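PDB 6Y1W: putative tryptophan halogenase from Xanthomonas campestris pv. campestris, which is a flavin-dependent halogenase, probably using reduced FAD, oxygen and halide to halogenate its substrate. Local coordinates for residues G28-A33 with P64-F69; A118-F123 with S472-G477. One frame throughout, in Å; residues are numbered along the deposited sequence.

Interaction 1. Residues G28-A33 with P64-F69; sequences GWMAAA and PSLVTF
The backbones at Met30 and Phe69 are well separated, with Met30 CA 9.6 Å from Phe69 CA, so helix 25-39 and helix 65-73 meet here through long side chains. Met30 and Phe69 reach toward each other from the two helices. The CG of Met30 stands anti to its own carbonyl carbon (chi1 -77°), and the chain then bends at chi3, which carries the terminal methyl to the Phe69 ring. Met30 CE lies 3.8 Å from Phe69 CE2 and 4.2 Å from the Phe69 ring centroid. This is an off-centre CH-pi contact, 28° from the ring normal. The same methyl touches Leu66, with Met30 CE 4.2 Å from Leu66 CD1. Phe69 also reaches the first helix backbone: its CZ is 3.8 Å from Met30 O, which sits at the ring edge in its plane. Strand 18-22 and helix 25-39 form a Rossmann-type strand-turn-helix, with Gly28 the last glycine of a GxGxxG pattern, consistent with FAD binding. Ile354 and Ile358 of helix 350-363 and Leu174 of helix 167-180 also pack on Met30. Leu66 lies near Ile351, a predicted FAD-binding residue. On the second helix, Ser65 OG hydrogen-bonds His352 ND1.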
ATOM      1  N   GLY A  28       5.517   6.468  26.724  1.00 13.99           N
ATOM      2  CA  GLY A  28       6.736   7.240  26.922  1.00 12.55           C
ATOM      3  C   GLY A  28       7.974   6.380  26.756  1.00 12.38           C
ATOM      4  O   GLY A  28       8.955   6.806  26.107  1.00 14.15           O
ATOM      5  N   TRP A  29       7.949   5.166  27.330  1.00 13.78           N
ATOM      6  CA  TRP A  29       9.174   4.367  27.277  1.00 12.78           C
ATOM      7  C   TRP A  29       9.317   3.642  25.952  1.00 13.17           C
ATOM      8  O   TRP A  29      10.444   3.343  25.547  1.00 14.41           O
ATOM      9  CB  TRP A  29       9.255   3.406  28.483  1.00 13.25           C
ATOM     10  CG  TRP A  29       9.558   4.166  29.768  1.00 15.64           C
ATOM     11  CD1 TRP A  29       8.717   4.358  30.828  1.00 14.82           C
ATOM     12  CD2 TRP A  29      10.766   4.875  30.085  1.00 13.53           C
ATOM     13  NE1 TRP A  29       9.340   5.117  31.790  1.00 14.66           N
ATOM     14  CE2 TRP A  29      10.593   5.459  31.349  1.00 14.17           C
ATOM     15  CE3 TRP A  29      11.974   5.065  29.412  1.00 17.90           C
ATOM     16  CZ2 TRP A  29      11.587   6.233  31.964  1.00 17.96           C
ATOM     17  CZ3 TRP A  29      12.952   5.825  30.008  1.00 16.07           C
ATOM     18  CH2 TRP A  29      12.754   6.409  31.278  1.00 18.20           C
ATOM     19  N   MET A  30       8.229   3.331  25.239  1.00 15.28           N
ATOM     20  CA  MET A  30       8.413   2.869  23.864  1.00 13.80           C
ATOM     21  C   MET A  30       9.050   3.968  23.020  1.00 13.71           C
ATOM     22  O   MET A  30       9.909   3.690  22.177  1.00 14.40           O
ATOM     23  CB  MET A  30       7.082   2.429  23.235  1.00 12.31           C
ATOM     24  CG  MET A  30       6.557   1.098  23.662  1.00 13.42           C
ATOM     25  SD  MET A  30       4.926   0.659  22.976  1.00 14.48           S
ATOM     26  CE  MET A  30       5.360   0.407  21.251  1.00 17.41           C
ATOM     27  N   ALA A  31       8.632   5.216  23.216  1.00 14.59           N
ATOM     28  CA  ALA A  31       9.213   6.315  22.443  1.00 13.04           C
ATOM     29  C   ALA A  31      10.672   6.524  22.822  1.00 14.51           C
ATOM     30  O   ALA A  31      11.540   6.685  21.952  1.00 15.22           O
ATOM     31  CB  ALA A  31       8.403   7.596  22.687  1.00 13.97           C
ATOM     32  N   ALA A  32      10.957   6.529  24.129  1.00 13.05           N
ATOM     33  CA  ALA A  32      12.331   6.711  24.575  1.00 13.05           C
ATOM     34  C   ALA A  32      13.219   5.608  24.045  1.00 13.25           C
ATOM     35  O   ALA A  32      14.370   5.854  23.683  1.00 14.82           O
ATOM     36  CB  ALA A  32      12.400   6.724  26.101  1.00 15.47           C
ATOM     37  N   ALA A  33      12.706   4.377  24.027  1.00 12.32           N
ATOM     38  CA  ALA A  33      13.521   3.239  23.613  1.00 13.62           C
ATOM     39  C   ALA A  33      13.900   3.335  22.148  1.00 15.18           C
ATOM     40  O   ALA A  33      15.076   3.182  21.787  1.00 14.52           O
ATOM     41  CB  ALA A  33      12.757   1.930  23.892  1.00 15.15           C
ATOM     42  N   PRO A  64       0.952  -8.374  15.448  1.00 12.34           N
ATOM     43  CA  PRO A  64       2.292  -8.790  14.986  1.00 12.94           C
ATOM     44  C   PRO A  64       3.242  -7.654  14.680  1.00 14.49           C
ATOM     45  O   PRO A  64       4.451  -7.903  14.578  1.00 13.87           O
ATOM     46  CB  PRO A  64       1.987  -9.614  13.731  1.00 14.30           C
ATOM     47  CG  PRO A  64       0.627 -10.257  14.061  1.00 13.93           C
ATOM     48  CD  PRO A  64      -0.112  -9.143  14.748  1.00 13.64           C
ATOM     49  N   SER A  65       2.753  -6.432  14.477  1.00 12.77           N
ATOM     50  CA  SER A  65       3.692  -5.330  14.281  1.00 14.22           C
ATOM     51  C   SER A  65       4.680  -5.194  15.439  1.00 14.94           C
ATOM     52  O   SER A  65       5.781  -4.663  15.237  1.00 14.94           O
ATOM     53  CB  SER A  65       2.908  -4.034  14.060  1.00 13.52           C
ATOM     54  OG  SER A  65       2.082  -3.763  15.192  1.00 15.19           O
ATOM     55  N   LEU A  66       4.323  -5.630  16.656  1.00 12.34           N
ATOM     56  CA  LEU A  66       5.276  -5.476  17.749  1.00 10.82           C
ATOM     57  C   LEU A  66       6.477  -6.392  17.551  1.00 15.71           C
ATOM     58  O   LEU A  66       7.565  -6.092  18.046  1.00 14.60           O
ATOM     59  CB  LEU A  66       4.645  -5.762  19.113  1.00 13.56           C
ATOM     60  CG  LEU A  66       5.458  -5.271  20.321  1.00 13.83           C
ATOM     61  CD1 LEU A  66       5.526  -3.741  20.381  1.00 11.99           C
ATOM     62  CD2 LEU A  66       4.860  -5.765  21.633  1.00 18.44           C
ATOM     63  N   VAL A  67       6.292  -7.529  16.877  1.00 11.46           N
ATOM     64  CA  VAL A  67       7.433  -8.396  16.576  1.00 11.83           C
ATOM     65  C   VAL A  67       8.436  -7.631  15.725  1.00 17.32           C
ATOM     66  O   VAL A  67       9.655  -7.677  15.950  1.00 15.34           O
ATOM     67  CB  VAL A  67       6.966  -9.680  15.868  1.00 17.50           C
ATOM     68  CG1 VAL A  67       8.148 -10.635  15.648  1.00 16.55           C
ATOM     69  CG2 VAL A  67       5.888 -10.384  16.666  1.00 12.95           C
ATOM     70  N   THR A  68       7.934  -6.914  14.730  1.00 15.32           N
ATOM     71  CA  THR A  68       8.806  -6.072  13.915  1.00 14.40           C
ATOM     72  C   THR A  68       9.457  -4.964  14.733  1.00 13.80           C
ATOM     73  O   THR A  68      10.643  -4.670  14.536  1.00 14.49           O
ATOM     74  CB  THR A  68       7.987  -5.496  12.761  1.00 18.33           C
ATOM     75  OG1 THR A  68       7.481  -6.584  11.986  1.00 21.77           O
ATOM     76  CG2 THR A  68       8.857  -4.588  11.871  1.00 17.12           C
ATOM     77  N   PHE A  69       8.703  -4.289  15.607  1.00 14.59           N
ATOM     78  CA  PHE A  69       9.293  -3.246  16.466  1.00 13.72           C
ATOM     79  C   PHE A  69      10.536  -3.762  17.200  1.00 14.27           C
ATOM     80  O   PHE A  69      11.577  -3.085  17.268  1.00 15.11           O
ATOM     81  CB  PHE A  69       8.232  -2.783  17.496  1.00 17.95           C
ATOM     82  CG  PHE A  69       8.597  -1.513  18.269  1.00 14.76           C
ATOM     83  CD1 PHE A  69       8.808  -0.312  17.604  1.00 14.02           C
ATOM     84  CD2 PHE A  69       8.680  -1.547  19.668  1.00 16.92           C
ATOM     85  CE1 PHE A  69       9.080   0.876  18.340  1.00 11.26           C
ATOM     86  CE2 PHE A  69       8.981  -0.382  20.414  1.00 17.01           C
ATOM     87  CZ  PHE A  69       9.164   0.820  19.750  1.00 15.76           C
TER

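Interaction 2. Residues A118-F123 with S472-G477; sequences AGFQHF and SQFLEG
This is an apolar, mainly aromatic contact between the start of helix 120-129 and helix 468-486, near the C-terminal end of the chain. It sits far from the chain centre and away from the annotated sites. Phe474 enters between Phe120 and Phe123. Its CE2 is 3.8 Å from Phe123 CB and 3.9 Å from Phe120 CE1. Phe474 CG is anti to the backbone N (chi1 173°), which sends the ring across to the other helix. There the edge of Phe474 points at the face of Phe123 in a T-shaped stack. The Phe123 and Phe474 ring centroids are 5.5 Å apart, with the planes at 70°. The two helices are distant in sequence, so this joins a late helix of the chain to one that follows strand 102-107 of the seven-stranded mixed sheet. Phe120 and Phe474 run past each other in opposite directions, with Phe474 CE2 near the plane of the Phe120 ring, at its edge. Leu475 meets the same Phe120 ring: its CD1 is 3.9 Å from Phe120 CE1. Phe136 and Tyr139, from loops, extend this apolar cluster at Phe120 and Leu475. Nearby, Gly119 N, Gln121 NE2 and His122 NE2 hydrogen-bond a bound MES, probably from the crystallisation liquor.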
ATOM      1  N   ALA A 118      -8.387 -14.158  -7.788  1.00 18.76           N
ATOM      2  CA  ALA A 118      -9.470 -14.245  -6.804  1.00 16.83           C
ATOM      3  C   ALA A 118      -8.975 -14.835  -5.493  1.00 14.14           C
ATOM      4  O   ALA A 118      -8.308 -15.881  -5.501  1.00 18.98           O
ATOM      5  CB  ALA A 118     -10.605 -15.135  -7.332  1.00 16.65           C
ATOM      6  N   GLY A 119      -9.351 -14.201  -4.389  1.00 19.04           N
ATOM      7  CA  GLY A 119      -8.926 -14.707  -3.097  1.00 16.62           C
ATOM      8  C   GLY A 119      -9.598 -16.032  -2.767  1.00 18.63           C
ATOM      9  O   GLY A 119     -10.626 -16.405  -3.342  1.00 16.26           O
ATOM     10  N   PHE A 120      -8.997 -16.737  -1.790  1.00 16.62           N
ATOM     11  CA  PHE A 120      -9.467 -18.080  -1.416  1.00 17.03           C
ATOM     12  C   PHE A 120     -10.962 -18.124  -1.121  1.00 18.82           C
ATOM     13  O   PHE A 120     -11.630 -19.137  -1.378  1.00 18.73           O
ATOM     14  CB  PHE A 120      -8.717 -18.569  -0.162  1.00 14.79           C
ATOM     15  CG  PHE A 120      -9.276 -19.880   0.384  1.00 14.51           C
ATOM     16  CD1 PHE A 120      -9.099 -21.025  -0.356  1.00 14.82           C
ATOM     17  CD2 PHE A 120      -9.919 -19.934   1.626  1.00 16.04           C
ATOM     18  CE1 PHE A 120      -9.588 -22.268   0.121  1.00 16.33           C
ATOM     19  CE2 PHE A 120     -10.435 -21.163   2.106  1.00 16.30           C
ATOM     20  CZ  PHE A 120     -10.270 -22.330   1.321  1.00 15.72           C
ATOM     21  N   GLN A 121     -11.500 -17.065  -0.521  1.00 14.53           N
ATOM     22  CA  GLN A 121     -12.888 -17.100  -0.086  1.00 15.19           C
ATOM     23  C   GLN A 121     -13.848 -17.331  -1.241  1.00 17.08           C
ATOM     24  O   GLN A 121     -14.954 -17.823  -1.000  1.00 17.20           O
ATOM     25  CB  GLN A 121     -13.266 -15.837   0.691  1.00 17.85           C
ATOM     26  CG  GLN A 121     -13.518 -14.574  -0.144  1.00 17.48           C
ATOM     27  CD  GLN A 121     -12.246 -13.827  -0.532  1.00 16.54           C
ATOM     28  OE1 GLN A 121     -11.137 -14.373  -0.501  1.00 15.85           O
ATOM     29  NE2 GLN A 121     -12.425 -12.582  -1.017  1.00 15.16           N
ATOM     30  N   HIS A 122     -13.468 -16.965  -2.478  1.00 16.88           N
ATOM     31  CA  HIS A 122     -14.357 -17.218  -3.618  1.00 17.45           C
ATOM     32  C   HIS A 122     -14.477 -18.701  -3.899  1.00 20.19           C
ATOM     33  O   HIS A 122     -15.584 -19.191  -4.157  1.00 19.34           O
ATOM     34  CB  HIS A 122     -13.867 -16.449  -4.848  1.00 16.86           C
ATOM     35  CG  HIS A 122     -13.947 -14.974  -4.648  1.00 15.82           C
ATOM     36  ND1 HIS A 122     -15.148 -14.301  -4.694  1.00 17.72           N
ATOM     37  CD2 HIS A 122     -13.012 -14.065  -4.277  1.00 15.36           C
ATOM     38  CE1 HIS A 122     -14.946 -13.029  -4.409  1.00 15.70           C
ATOM     39  NE2 HIS A 122     -13.657 -12.859  -4.150  1.00 15.50           N
ATOM     40  N   PHE A 123     -13.368 -19.442  -3.791  1.00 17.85           N
ATOM     41  CA  PHE A 123     -13.427 -20.896  -3.925  1.00 14.02           C
ATOM     42  C   PHE A 123     -14.180 -21.504  -2.759  1.00 15.72           C
ATOM     43  O   PHE A 123     -14.983 -22.429  -2.947  1.00 17.26           O
ATOM     44  CB  PHE A 123     -12.014 -21.465  -4.043  1.00 15.28           C
ATOM     45  CG  PHE A 123     -11.285 -20.905  -5.222  1.00 16.69           C
ATOM     46  CD1 PHE A 123     -11.464 -21.450  -6.482  1.00 20.71           C
ATOM     47  CD2 PHE A 123     -10.506 -19.757  -5.086  1.00 15.57           C
ATOM     48  CE1 PHE A 123     -10.845 -20.898  -7.597  1.00 22.68           C
ATOM     49  CE2 PHE A 123      -9.875 -19.198  -6.181  1.00 22.03           C
ATOM     50  CZ  PHE A 123     -10.040 -19.755  -7.443  1.00 20.38           C
ATOM     51  N   SER A 472     -13.400 -29.959  -4.152  1.00 20.63           N
ATOM     52  CA  SER A 472     -13.214 -30.667  -2.892  1.00 20.69           C
ATOM     53  C   SER A 472     -11.764 -31.090  -2.705  1.00 20.88           C
ATOM     54  O   SER A 472     -11.238 -31.061  -1.579  1.00 21.75           O
ATOM     55  CB  SER A 472     -14.153 -31.878  -2.838  1.00 26.22           C
ATOM     56  OG  SER A 472     -14.077 -32.457  -1.557  1.00 37.68           O
ATOM     57  N   GLN A 473     -11.097 -31.489  -3.790  1.00 19.48           N
ATOM     58  CA  GLN A 473      -9.697 -31.883  -3.711  1.00 19.23           C
ATOM     59  C   GLN A 473      -8.822 -30.690  -3.352  1.00 22.43           C
ATOM     60  O   GLN A 473      -7.862 -30.823  -2.582  1.00 24.54           O
ATOM     61  CB  GLN A 473      -9.254 -32.472  -5.048  1.00 22.43           C
ATOM     62  CG  GLN A 473      -7.776 -32.754  -5.157  1.00 40.84           C
ATOM     63  CD  GLN A 473      -7.388 -33.207  -6.559  1.00 69.27           C
ATOM     64  OE1 GLN A 473      -7.597 -32.485  -7.540  1.00 65.09           O
ATOM     65  NE2 GLN A 473      -6.828 -34.410  -6.660  1.00 76.20           N
ATOM     66  N   PHE A 474      -9.147 -29.524  -3.907  1.00 18.72           N
ATOM     67  CA  PHE A 474      -8.433 -28.295  -3.594  1.00 16.07           C
ATOM     68  C   PHE A 474      -8.561 -27.969  -2.107  1.00 20.66           C
ATOM     69  O   PHE A 474      -7.560 -27.753  -1.418  1.00 21.85           O
ATOM     70  CB  PHE A 474      -8.995 -27.166  -4.465  1.00 18.31           C
ATOM     71  CG  PHE A 474      -8.454 -25.776  -4.136  1.00 20.37           C
ATOM     72  CD1 PHE A 474      -7.084 -25.506  -4.168  1.00 25.83           C
ATOM     73  CD2 PHE A 474      -9.327 -24.747  -3.818  1.00 24.96           C
ATOM     74  CE1 PHE A 474      -6.593 -24.208  -3.866  1.00 25.20           C
ATOM     75  CE2 PHE A 474      -8.844 -23.468  -3.517  1.00 22.90           C
ATOM     76  CZ  PHE A 474      -7.470 -23.205  -3.536  1.00 22.44           C
ATOM     77  N   LEU A 475      -9.792 -27.940  -1.600  1.00 17.73           N
ATOM     78  CA  LEU A 475     -10.000 -27.597  -0.193  1.00 19.46           C
ATOM     79  C   LEU A 475      -9.377 -28.644   0.735  1.00 21.95           C
ATOM     80  O   LEU A 475      -8.742 -28.288   1.735  1.00 21.33           O
ATOM     81  CB  LEU A 475     -11.494 -27.429   0.080  1.00 21.79           C
ATOM     82  CG  LEU A 475     -11.988 -25.967   0.042  1.00 29.27           C
ATOM     83  CD1 LEU A 475     -11.705 -25.224  -1.262  1.00 31.20           C
ATOM     84  CD2 LEU A 475     -13.473 -25.934   0.370  1.00 23.08           C
ATOM     85  N   GLU A 476      -9.531 -29.937   0.421  1.00 22.77           N
ATOM     86  CA  GLU A 476      -9.007 -30.975   1.313  0.77 20.85           C
ATOM     87  C   GLU A 476      -7.483 -31.007   1.324  1.00 23.31           C
ATOM     88  O   GLU A 476      -6.886 -31.327   2.358  1.00 22.82           O
ATOM     89  CB  GLU A 476      -9.561 -32.353   0.928  0.77 21.79           C
ATOM     90  CG  GLU A 476     -10.889 -32.672   1.569  0.77 23.22           C
ATOM     91  CD  GLU A 476     -10.808 -32.699   3.094  0.77 34.61           C
ATOM     92  OE1 GLU A 476     -10.376 -33.737   3.647  0.77 30.50           O
ATOM     93  OE2 GLU A 476     -11.178 -31.683   3.734  0.77 23.91           O
ATOM     94  N   GLY A 477      -6.830 -30.689   0.198  1.00 18.71           N
ATOM     95  CA  GLY A 477      -5.378 -30.601   0.208  1.00 19.06           C
ATOM     96  C   GLY A 477      -4.889 -29.510   1.141  1.00 25.66           C
ATOM     97  O   GLY A 477      -3.934 -29.710   1.896  1.00 21.59           O
TER

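Overall arrangement
From the N terminus, the chain first runs through helix 25-39. It then passes strands 44-49 and 59-61 and reaches helix 65-73, where interaction 1 closes a loop of 30 intervening residues. That loop is local to the predicted FAD-binding part of the fold. Strands 91-99 and 102-107 follow, and only then does interaction 2 open, at 118-123. It closes at 472-477, on helix 468-486, after 348 intervening residues. The two loops are in series and neither nest nor cross. Interaction 2 spans most of the remaining chain and ties the late helix 468-486 back to helix 120-129. The centres of interactions 1 and 2 are about 37 Å apart. The nearest atoms of interactions 1 and 2 are about 19 Å apart.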